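Local coordinates for mnemiopsin 1 (Mnemiopsis leidyi, PDB 5VP3), which probably emits light in response to calcium, as a ctenophore photoprotein of the EF-hand family, at residues A[49-53]-A[90-96]. Sequence-based numbering, arbitrary orientation.
Sequences GKMTM and VDPVNGL. With CD (cadmium ion), chain B.
The short antiparallel bridge between the metal-binding EF-hand loop and residues 90-96, which lead into a partner strand, pairs Met51 with Leu96. Met51 N donates to Leu96 O at 2.7 Å, nearly straight at 173°, and Leu96 N returns a more bent bond to Met51 O at 2.8 Å. Lys50 turns its carbonyl O to the cadmium ion, 2.3 Å away, in a shell completed by water and by Asp44, Asp46, Asp48 and Glu55. Gly95 suits its place because a CB there would run into Met51 O, 3.0 Å from Gly95 CA. A water accepts from Met53 N and donates to Asp91 O. Branched Val90 meets a methionine with each methyl: CG2 touches Met51 SD at 3.8 Å, CG1 lies 4.0 Å from Met53 CG. The flexible Met53 chain bends at chi2 (-57°), carrying CE to within 3.4 Å of Val90 O, and its CG lies 4.0 Å from Pro92 CA. A serine in place of Met53 would probably strip part of the apolar cover from Val90 CG1 and Pro92. Around the bridge, Met51 packs on Phe40 and Phe43 of helix 30-43, Met53 on Phe85 and Phe86 of helix 71-87, and Leu96 on Trp101 and Ala104 of helix 101-117.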
loop_
_atom_site.group_PDB
_atom_site.type_symbol
_atom_site.label_atom_id
_atom_site.label_comp_id
_atom_site.label_asym_id
_atom_site.label_seq_id
_atom_site.Cartn_x
_atom_site.Cartn_y
_atom_site.Cartn_z
ATOM N N GLY A 49 2.799 9.392 -17.388
ATOM C CA GLY A 49 1.879 8.282 -17.575
ATOM C C GLY A 49 2.403 6.919 -17.190
ATOM O O GLY A 49 1.754 5.911 -17.490
ATOM N N LYS A 50 3.546 6.853 -16.537
ATOM C CA LYS A 50 4.124 5.612 -16.063
ATOM C C LYS A 50 4.464 5.760 -14.581
ATOM O O LYS A 50 4.918 6.814 -14.126
ATOM C CB LYS A 50 5.373 5.256 -16.866
ATOM C CG LYS A 50 5.948 3.883 -16.581
ATOM C CD LYS A 50 7.099 3.517 -17.569
ATOM C CE LYS A 50 8.348 4.445 -17.428
ATOM N NZ LYS A 50 9.308 4.280 -18.586
ATOM N N MET A 51 4.223 4.709 -13.833
ATOM C CA MET A 51 4.699 4.602 -12.470
ATOM C C MET A 51 5.936 3.699 -12.446
ATOM O O MET A 51 5.905 2.599 -13.003
ATOM C CB MET A 51 3.576 4.040 -11.611
ATOM C CG MET A 51 3.825 4.081 -10.152
ATOM S SD MET A 51 2.464 3.190 -9.349
ATOM C CE MET A 51 1.227 4.451 -9.537
ATOM N N THR A 52 7.025 4.175 -11.838
ATOM C CA THR A 52 8.247 3.391 -11.670
ATOM C C THR A 52 8.546 3.165 -10.184
ATOM O O THR A 52 8.094 3.909 -9.318
ATOM C CB THR A 52 9.456 4.093 -12.267
ATOM O OG1 THR A 52 9.656 5.299 -11.518
ATOM C CG2 THR A 52 9.250 4.429 -13.763
ATOM N N MET A 53 9.361 2.153 -9.897
ATOM C CA MET A 53 9.792 1.926 -8.525
ATOM C C MET A 53 10.518 3.124 -7.954
ATOM O O MET A 53 10.374 3.439 -6.762
ATOM C CB MET A 53 10.710 0.720 -8.448
ATOM C CG MET A 53 9.989 -0.581 -8.396
ATOM S SD MET A 53 8.816 -0.757 -7.028
ATOM C CE MET A 53 8.689 -2.577 -7.257
ATOM N N VAL A 90 3.984 -2.870 -10.489
ATOM C CA VAL A 90 5.104 -2.003 -10.840
ATOM C C VAL A 90 6.316 -2.871 -11.106
ATOM O O VAL A 90 7.054 -3.242 -10.185
ATOM C CB VAL A 90 5.396 -0.963 -9.749
ATOM C CG1 VAL A 90 6.455 0.033 -10.217
ATOM C CG2 VAL A 90 4.124 -0.220 -9.414
ATOM N N ASP A 91 6.500 -3.237 -12.360
ATOM C CA ASP A 91 7.710 -3.943 -12.760
ATOM C C ASP A 91 8.947 -3.099 -12.460
ATOM O O ASP A 91 8.967 -1.904 -12.776
ATOM C CB ASP A 91 7.651 -4.256 -14.245
ATOM C CG ASP A 91 8.657 -5.281 -14.629
ATOM O OD1 ASP A 91 8.395 -6.458 -14.305
ATOM O OD2 ASP A 91 9.715 -4.895 -15.185
ATOM N N PRO A 92 9.997 -3.666 -11.864
ATOM C CA PRO A 92 11.168 -2.823 -11.521
ATOM C C PRO A 92 11.915 -2.339 -12.740
ATOM O O PRO A 92 12.731 -1.408 -12.629
ATOM C CB PRO A 92 12.047 -3.741 -10.646
ATOM C CG PRO A 92 11.654 -5.161 -11.054
ATOM C CD PRO A 92 10.192 -5.087 -11.537
ATOM N N VAL A 93 11.668 -2.945 -13.892
ATOM C CA VAL A 93 12.273 -2.524 -15.156
ATOM C C VAL A 93 11.300 -1.718 -16.019
ATOM O O VAL A 93 11.655 -0.682 -16.568
ATOM C CB VAL A 93 12.781 -3.762 -15.924
ATOM C CG1 VAL A 93 13.139 -3.375 -17.346
ATOM C CG2 VAL A 93 14.010 -4.401 -15.190
ATOM N N ASN A 94 10.082 -2.209 -16.197
ATOM C CA ASN A 94 9.127 -1.578 -17.097
ATOM C C ASN A 94 8.205 -0.575 -16.430
ATOM O O ASN A 94 7.459 0.107 -17.139
ATOM C CB ASN A 94 8.255 -2.655 -17.734
ATOM C CG ASN A 94 9.023 -3.521 -18.677
ATOM O OD1 ASN A 94 9.022 -4.759 -18.599
ATOM N ND2 ASN A 94 9.701 -2.875 -19.580
ATOM N N GLY A 95 8.165 -0.523 -15.098
ATOM C CA GLY A 95 7.182 0.331 -14.470
ATOM C C GLY A 95 5.789 -0.185 -14.773
ATOM O O GLY A 95 5.577 -1.365 -15.050
ATOM N N LEU A 96 4.827 0.725 -14.741
ATOM C CA LEU A 96 3.426 0.386 -14.962
ATOM C C LEU A 96 2.702 1.592 -15.555
ATOM O O LEU A 96 2.857 2.716 -15.069
ATOM C CB LEU A 96 2.799 -0.067 -13.632
ATOM C CG LEU A 96 1.299 -0.385 -13.523
ATOM C CD1 LEU A 96 0.928 -1.533 -14.417
ATOM C CD2 LEU A 96 0.943 -0.671 -12.063
HETATM CD CD CD B . 6.435 8.541 -14.123
HETATM O O HOH W 1 10.103 0.453 -12.104
HETATM O O HOH W 2 8.347 7.288 -15.038
#